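Local coordinates for protein cytosine-specific methyltransferase (Escherichia coli O157:H7 EDL933, PDB 3G7U) that probably methylates cytosine in DNA at carbon 5, taking the methyl group from S-adenosyl-L-methionine, as other members of the C5-methyltransferase family do, at residues R335-T339 and K340-F344; I32-H35 and A36-H40; D205-W208 and Q209-S212. All coordinates share one frame; numbering follows the deposited sequence. Where two conformers were deposited one is given.

Interaction 1. Residues R335-T339 and K340-F344; sequences RFHVT and KWHSF
Thr339 OG1 meets His342 twice, once at the backbone and once at the ring. It accepts from His342 N over 3.2 Å at an N-H...O angle of 154°, and it lies near the ring plane, 3.2 Å from His342 CD2. The torsion that puts OG1 between the threonine's own N and carbonyl carbon (chi1 61°) turns the hydroxyl back over the first turn of the chain that follows. Thr339 is thus the N-cap of helix 340-348. His337 backs up the cap: its ND1 receives the nearly straight bond from Thr339 N and is also hydrogen-bonded to Thr339 OG1, 3.0 Å away. The two imidazoles form a T-shaped pair, the edge of His342 directed at the face of His337, with centroids 4.8 Å apart and planes at 68°. On the buried side the packing is close. Ser343 CB fits against Phe336 CB at 3.8 Å, and Ser343 N donates to Thr339 O. The other side is looser: the bond from CA to CB of Val338 points away from the helix, and exposed Trp341 touches the preceding loop only lightly, its indole leading outward.

Interaction 2. Residues I32-H35 and A36-H40; sequences IDQH and AINTH
Three successive backbone bonds, Ile37 N to Asp33 O, Asn38 N to Gln34 O and Thr39 N to His35 O, wind the chain into the opening turns of helix 34-43. This helix is the crossover of a beta-alpha-beta unit, following strand 25-30 and leading to strand 48-50 in the Rossmann-like methyltransferase sheet. Asp33 is its N-cap. With CG anti to the backbone N (chi1 -179°), the carboxylate swings over the first turn, where OD2 accepts from Ala36 N at 2.8 Å through its anti lone pair; the N-H...O angle is 163°. The same oxygen rests 3.6 Å from Ala36 CB. A negative group here would probably interact favourably with the helix dipole. On the solvent side, Gln34 and Asn38 are one turn apart and cross obliquely, their amide planes 30° apart, and Gln34 CG touches Asn38 ND2 at 3.6 Å. Facing inward, Thr39 brings CB to 3.5 Å from His35 O, while its OG1 is hydrogen-bonded to Gln346 of helix 340-348. One water joins the side chains of His35 and Asn38: it accepts from Asn38 ND2 at 3.0 Å and lies 3.2 Å from His35 ND1.

Interaction 3. Residues D205-W208 and Q209-S212; sequences DANW and QSDS
Gln209 folds back over the indole of Trp208, the residue just before it, where the chain leaves strand 205-207 and turns into the loop leading to strand 216-217. Its CB stands over the rim of the six-membered ring, 4.0 Å from Trp208 CE3. The next atom, CG, carries the contact: it stands over the ring face, 4.0 Å from the centroid and 15° off the normal, a CH-pi interaction, and is also close to Trp208 O. From there the chain bends at chi2 (-81°), which carries CD away from the ring while keeping it 3.7 Å from Trp208 O. The amide plane ends up almost perpendicular to the indole. At the tip, NE2 remains 4.1 Å from Trp208 O, whereas OE1 receives a weak hydrogen bond from Trp341 N at the start of helix 340-348. The turn is also closed from the strand side, where Asn207 OD1 accepts from Ser210 N over 3.3 Å. The donor stands well above the carbonyl plane of the amide, although the bond is fairly straight at the hydrogen (168°). Asn207 OD1 has a stronger partner in Lys340 NZ. One amide oxygen therefore serves both a backbone N-H and a lysine ammonium, and the positive charge probably draws electron density toward OD1, which would be expected to polarise the Asn207 amide.

How the interactions relate
Along the chain the order is interaction 2, interaction 3, interaction 1, yet in space interaction 1 lies between the others. Its centre is about 11 Å from each, while the centres of interactions 2 and 3 are about 21 Å apart and their nearest atoms about 9 Å. Helix 34-43 belongs to the Rossmann-like part, and strand 205-207 pairs with strand 256-258 in a separate small parallel sheet. Loop 335-339 and the start of helix 340-348 lie between the two regions. On one side His337 and His342 pack against His35, with His342 CE1 3.6 Å from His35 CD2; on the other, Lys340 CE packs 3.1 Å from Trp208 O. Segments distant in sequence thus meet around one helix start.

Interaction 1. Residues R335-T339 and K340-F344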
# COMPACT_ATOMS: atom_id res chain seq x y z
N ARG A 335 -1.99 10.18 6.54
CA ARG A 335 -2.65 11.35 5.99
C ARG A 335 -2.57 11.34 4.48
O ARG A 335 -1.49 11.18 3.93
CB ARG A 335 -1.96 12.61 6.51
CG ARG A 335 -2.73 13.89 6.20
CD ARG A 335 -2.05 15.08 6.89
NE ARG A 335 -2.75 16.32 6.60
CZ ARG A 335 -2.69 17.42 7.35
NH1 ARG A 335 -1.98 17.40 8.48
NH2 ARG A 335 -3.39 18.52 7.01
N PHE A 336 -3.71 11.50 3.81
CA PHE A 336 -3.72 11.47 2.33
C PHE A 336 -3.93 12.86 1.78
O PHE A 336 -4.16 13.80 2.54
CB PHE A 336 -4.85 10.55 1.82
CG PHE A 336 -4.64 9.13 2.19
CD1 PHE A 336 -3.86 8.32 1.39
CD2 PHE A 336 -5.13 8.62 3.40
CE1 PHE A 336 -3.59 7.00 1.76
CE2 PHE A 336 -4.87 7.29 3.79
CZ PHE A 336 -4.11 6.48 2.96
N HIS A 337 -3.85 13.00 0.46
CA HIS A 337 -4.19 14.27 -0.17
C HIS A 337 -5.59 14.71 0.22
O HIS A 337 -6.49 13.88 0.41
CB HIS A 337 -4.10 14.13 -1.70
CG HIS A 337 -4.03 15.45 -2.41
ND1 HIS A 337 -5.17 16.14 -2.82
CD2 HIS A 337 -2.98 16.22 -2.78
CE1 HIS A 337 -4.81 17.26 -3.41
NE2 HIS A 337 -3.49 17.34 -3.39
N VAL A 338 -5.79 16.03 0.29
CA VAL A 338 -7.07 16.61 0.73
C VAL A 338 -8.28 16.28 -0.16
O VAL A 338 -9.41 16.13 0.35
CB VAL A 338 -7.00 18.16 0.96
CG1 VAL A 338 -6.18 18.48 2.19
CG2 VAL A 338 -6.44 18.90 -0.26
N THR A 339 -8.06 16.13 -1.47
CA THR A 339 -9.19 15.94 -2.38
C THR A 339 -9.54 14.47 -2.44
O THR A 339 -8.64 13.63 -2.32
CB THR A 339 -8.84 16.38 -3.82
OG1 THR A 339 -7.74 15.59 -4.29
CG2 THR A 339 -8.44 17.88 -3.87
N LYS A 340 -10.84 14.18 -2.64
CA LYS A 340 -11.33 12.81 -2.79
C LYS A 340 -10.72 12.15 -4.02
O LYS A 340 -10.32 11.01 -3.98
CB LYS A 340 -12.85 12.80 -2.91
CG LYS A 340 -13.56 13.04 -1.59
CD LYS A 340 -15.07 13.05 -1.77
CE LYS A 340 -15.56 14.40 -2.27
NZ LYS A 340 -15.32 15.50 -1.29
N TRP A 341 -10.67 12.91 -5.11
CA TRP A 341 -10.13 12.45 -6.37
C TRP A 341 -8.73 11.84 -6.18
O TRP A 341 -8.46 10.71 -6.60
CB TRP A 341 -10.06 13.64 -7.33
CG TRP A 341 -9.25 13.34 -8.50
CD1 TRP A 341 -7.93 13.65 -8.71
CD2 TRP A 341 -9.66 12.57 -9.63
NE1 TRP A 341 -7.50 13.14 -9.90
CE2 TRP A 341 -8.55 12.48 -10.49
CE3 TRP A 341 -10.87 11.96 -10.00
CZ2 TRP A 341 -8.60 11.80 -11.71
CZ3 TRP A 341 -10.92 11.28 -11.20
CH2 TRP A 341 -9.80 11.21 -12.05
N HIS A 342 -7.84 12.61 -5.55
CA HIS A 342 -6.45 12.16 -5.38
C HIS A 342 -6.32 11.09 -4.32
O HIS A 342 -5.63 10.13 -4.55
CB HIS A 342 -5.51 13.33 -5.09
CG HIS A 342 -5.24 14.18 -6.30
ND1 HIS A 342 -4.68 13.67 -7.45
CD2 HIS A 342 -5.49 15.49 -6.54
CE1 HIS A 342 -4.58 14.63 -8.35
NE2 HIS A 342 -5.06 15.74 -7.82
N SER A 343 -7.00 11.26 -3.19
CA SER A 343 -6.84 10.30 -2.10
C SER A 343 -7.32 8.90 -2.53
O SER A 343 -6.66 7.91 -2.22
CB SER A 343 -7.53 10.81 -0.83
OG SER A 343 -8.92 11.06 -1.05
N PHE A 344 -8.43 8.80 -3.27
CA PHE A 344 -8.92 7.50 -3.71
C PHE A 344 -7.95 6.80 -4.65
O PHE A 344 -7.76 5.57 -4.56
CB PHE A 344 -10.28 7.62 -4.40
CG PHE A 344 -11.44 7.66 -3.44
CD1 PHE A 344 -12.18 8.83 -3.29
CD2 PHE A 344 -11.78 6.55 -2.71
CE1 PHE A 344 -13.24 8.88 -2.42
CE2 PHE A 344 -12.85 6.61 -1.82
CZ PHE A 344 -13.57 7.77 -1.68

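Interaction 2. Residues I32-H35 and A36-H40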
# COMPACT_ATOMS: atom_id res chain seq x y z
N ILE A 32 7.63 9.23 -9.27
CA ILE A 32 7.45 10.29 -10.28
C ILE A 32 6.24 11.22 -10.03
O ILE A 32 6.27 12.38 -10.38
CB ILE A 32 7.46 9.70 -11.75
CG1 ILE A 32 7.71 10.77 -12.82
CG2 ILE A 32 6.14 8.98 -12.10
CD1 ILE A 32 9.01 11.61 -12.65
N ASP A 33 5.16 10.72 -9.41
CA ASP A 33 3.97 11.54 -9.32
C ASP A 33 4.11 12.51 -8.18
O ASP A 33 4.31 12.11 -7.05
CB ASP A 33 2.74 10.64 -9.11
CG ASP A 33 1.45 11.43 -9.04
OD1 ASP A 33 0.85 11.63 -10.11
OD2 ASP A 33 1.04 11.82 -7.94
N GLN A 34 3.92 13.80 -8.45
CA GLN A 34 4.11 14.83 -7.47
C GLN A 34 3.16 14.70 -6.29
O GLN A 34 3.58 14.83 -5.16
CB GLN A 34 3.94 16.21 -8.11
CG GLN A 34 4.10 17.36 -7.14
CD GLN A 34 3.58 18.66 -7.72
OE1 GLN A 34 4.17 19.21 -8.65
NE2 GLN A 34 2.45 19.13 -7.20
N HIS A 35 1.89 14.40 -6.53
CA HIS A 35 0.97 14.25 -5.42
C HIS A 35 1.29 13.04 -4.52
O HIS A 35 1.21 13.13 -3.29
CB HIS A 35 -0.46 14.12 -5.93
CG HIS A 35 -0.94 15.34 -6.64
ND1 HIS A 35 -1.16 16.53 -6.00
CD2 HIS A 35 -1.17 15.57 -7.95
CE1 HIS A 35 -1.55 17.44 -6.87
NE2 HIS A 35 -1.56 16.88 -8.07
N ALA A 36 1.61 11.91 -5.16
CA ALA A 36 1.96 10.70 -4.45
C ALA A 36 3.21 10.92 -3.62
O ALA A 36 3.22 10.62 -2.43
CB ALA A 36 2.16 9.56 -5.41
N ILE A 37 4.25 11.50 -4.23
CA ILE A 37 5.47 11.67 -3.44
C ILE A 37 5.36 12.75 -2.36
O ILE A 37 5.97 12.63 -1.29
CB ILE A 37 6.74 11.92 -4.30
CG1 ILE A 37 7.99 11.50 -3.51
CG2 ILE A 37 6.82 13.39 -4.80
CD1 ILE A 37 9.26 11.62 -4.30
N ASN A 38 4.57 13.80 -2.59
CA ASN A 38 4.32 14.75 -1.54
C ASN A 38 3.62 14.07 -0.39
O ASN A 38 3.92 14.32 0.78
CB ASN A 38 3.48 15.93 -2.06
CG ASN A 38 4.31 16.89 -2.89
OD1 ASN A 38 5.55 16.81 -2.90
ND2 ASN A 38 3.64 17.79 -3.61
N THR A 39 2.67 13.21 -0.70
CA THR A 39 1.99 12.49 0.39
C THR A 39 2.93 11.53 1.14
O THR A 39 2.86 11.38 2.37
CB THR A 39 0.71 11.78 -0.09
OG1 THR A 39 -0.21 12.80 -0.51
CG2 THR A 39 0.10 10.95 1.04
N HIS A 40 3.84 10.90 0.39
CA HIS A 40 4.81 10.02 1.01
C HIS A 40 5.62 10.87 2.00
O HIS A 40 5.81 10.45 3.17
CB HIS A 40 5.70 9.36 -0.05
CG HIS A 40 6.48 8.20 0.48
ND1 HIS A 40 7.58 8.36 1.31
CD2 HIS A 40 6.36 6.87 0.26
CE1 HIS A 40 8.06 7.18 1.62
NE2 HIS A 40 7.36 6.26 0.97
O HOH W 1 0.63 17.50 -3.57

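Interaction 3. Residues D205-W208 and Q209-S212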
# COMPACT_ATOMS: atom_id res chain seq x y z
N ASP A 205 -19.75 15.52 6.00
CA ASP A 205 -19.82 16.62 5.05
C ASP A 205 -19.81 16.04 3.64
O ASP A 205 -18.75 15.63 3.14
CB ASP A 205 -18.57 17.50 5.22
CG ASP A 205 -18.52 18.67 4.23
OD1 ASP A 205 -19.48 18.94 3.46
OD2 ASP A 205 -17.51 19.37 4.26
N ALA A 206 -20.95 16.06 3.00
CA ALA A 206 -21.07 15.66 1.61
C ALA A 206 -20.93 16.89 0.69
O ALA A 206 -21.79 17.78 0.66
CB ALA A 206 -22.38 14.92 1.39
N ASN A 207 -19.82 16.95 -0.01
CA ASN A 207 -19.58 18.00 -0.96
C ASN A 207 -19.20 17.48 -2.34
O ASN A 207 -19.31 16.31 -2.62
CB ASN A 207 -18.53 18.95 -0.43
CG ASN A 207 -17.29 18.24 -0.03
OD1 ASN A 207 -16.57 17.74 -0.85
ND2 ASN A 207 -17.06 18.17 1.23
N TRP A 208 -18.73 18.36 -3.20
CA TRP A 208 -18.20 17.92 -4.46
C TRP A 208 -16.72 17.60 -4.42
O TRP A 208 -16.36 16.47 -4.41
CB TRP A 208 -18.60 18.81 -5.63
CG TRP A 208 -18.02 18.31 -6.87
CD1 TRP A 208 -18.27 17.14 -7.43
CD2 TRP A 208 -17.06 18.95 -7.67
NE1 TRP A 208 -17.53 16.98 -8.55
CE2 TRP A 208 -16.78 18.09 -8.73
CE3 TRP A 208 -16.43 20.18 -7.63
CZ2 TRP A 208 -15.90 18.40 -9.70
CZ3 TRP A 208 -15.56 20.48 -8.59
CH2 TRP A 208 -15.29 19.60 -9.62
N GLN A 209 -15.84 18.59 -4.39
CA GLN A 209 -14.41 18.30 -4.25
C GLN A 209 -13.63 19.23 -3.33
O GLN A 209 -12.53 19.59 -3.62
CB GLN A 209 -13.68 18.19 -5.58
CG GLN A 209 -13.92 16.92 -6.41
CD GLN A 209 -13.11 15.72 -5.97
OE1 GLN A 209 -12.22 15.83 -5.16
NE2 GLN A 209 -13.44 14.57 -6.51
N SER A 210 -14.20 19.57 -2.18
CA SER A 210 -13.68 20.64 -1.35
C SER A 210 -12.19 20.64 -1.02
O SER A 210 -11.55 19.62 -1.01
CB SER A 210 -14.52 20.79 -0.10
OG SER A 210 -13.74 21.05 1.05
N ASP A 211 -11.68 21.82 -0.74
CA ASP A 211 -10.22 22.03 -0.66
C ASP A 211 -9.66 21.93 0.77
O ASP A 211 -8.44 22.04 0.96
CB ASP A 211 -9.86 23.38 -1.30
CG ASP A 211 -8.46 23.39 -1.91
OD1 ASP A 211 -7.98 24.50 -2.24
OD2 ASP A 211 -7.84 22.31 -2.06
N SER A 212 -10.54 21.69 1.75
CA SER A 212 -10.16 21.62 3.17
C SER A 212 -10.34 20.21 3.76
O SER A 212 -11.13 19.41 3.25
CB SER A 212 -10.95 22.66 3.97
OG SER A 212 -10.84 23.94 3.37
O HOH W 2 -16.54 21.57 2.87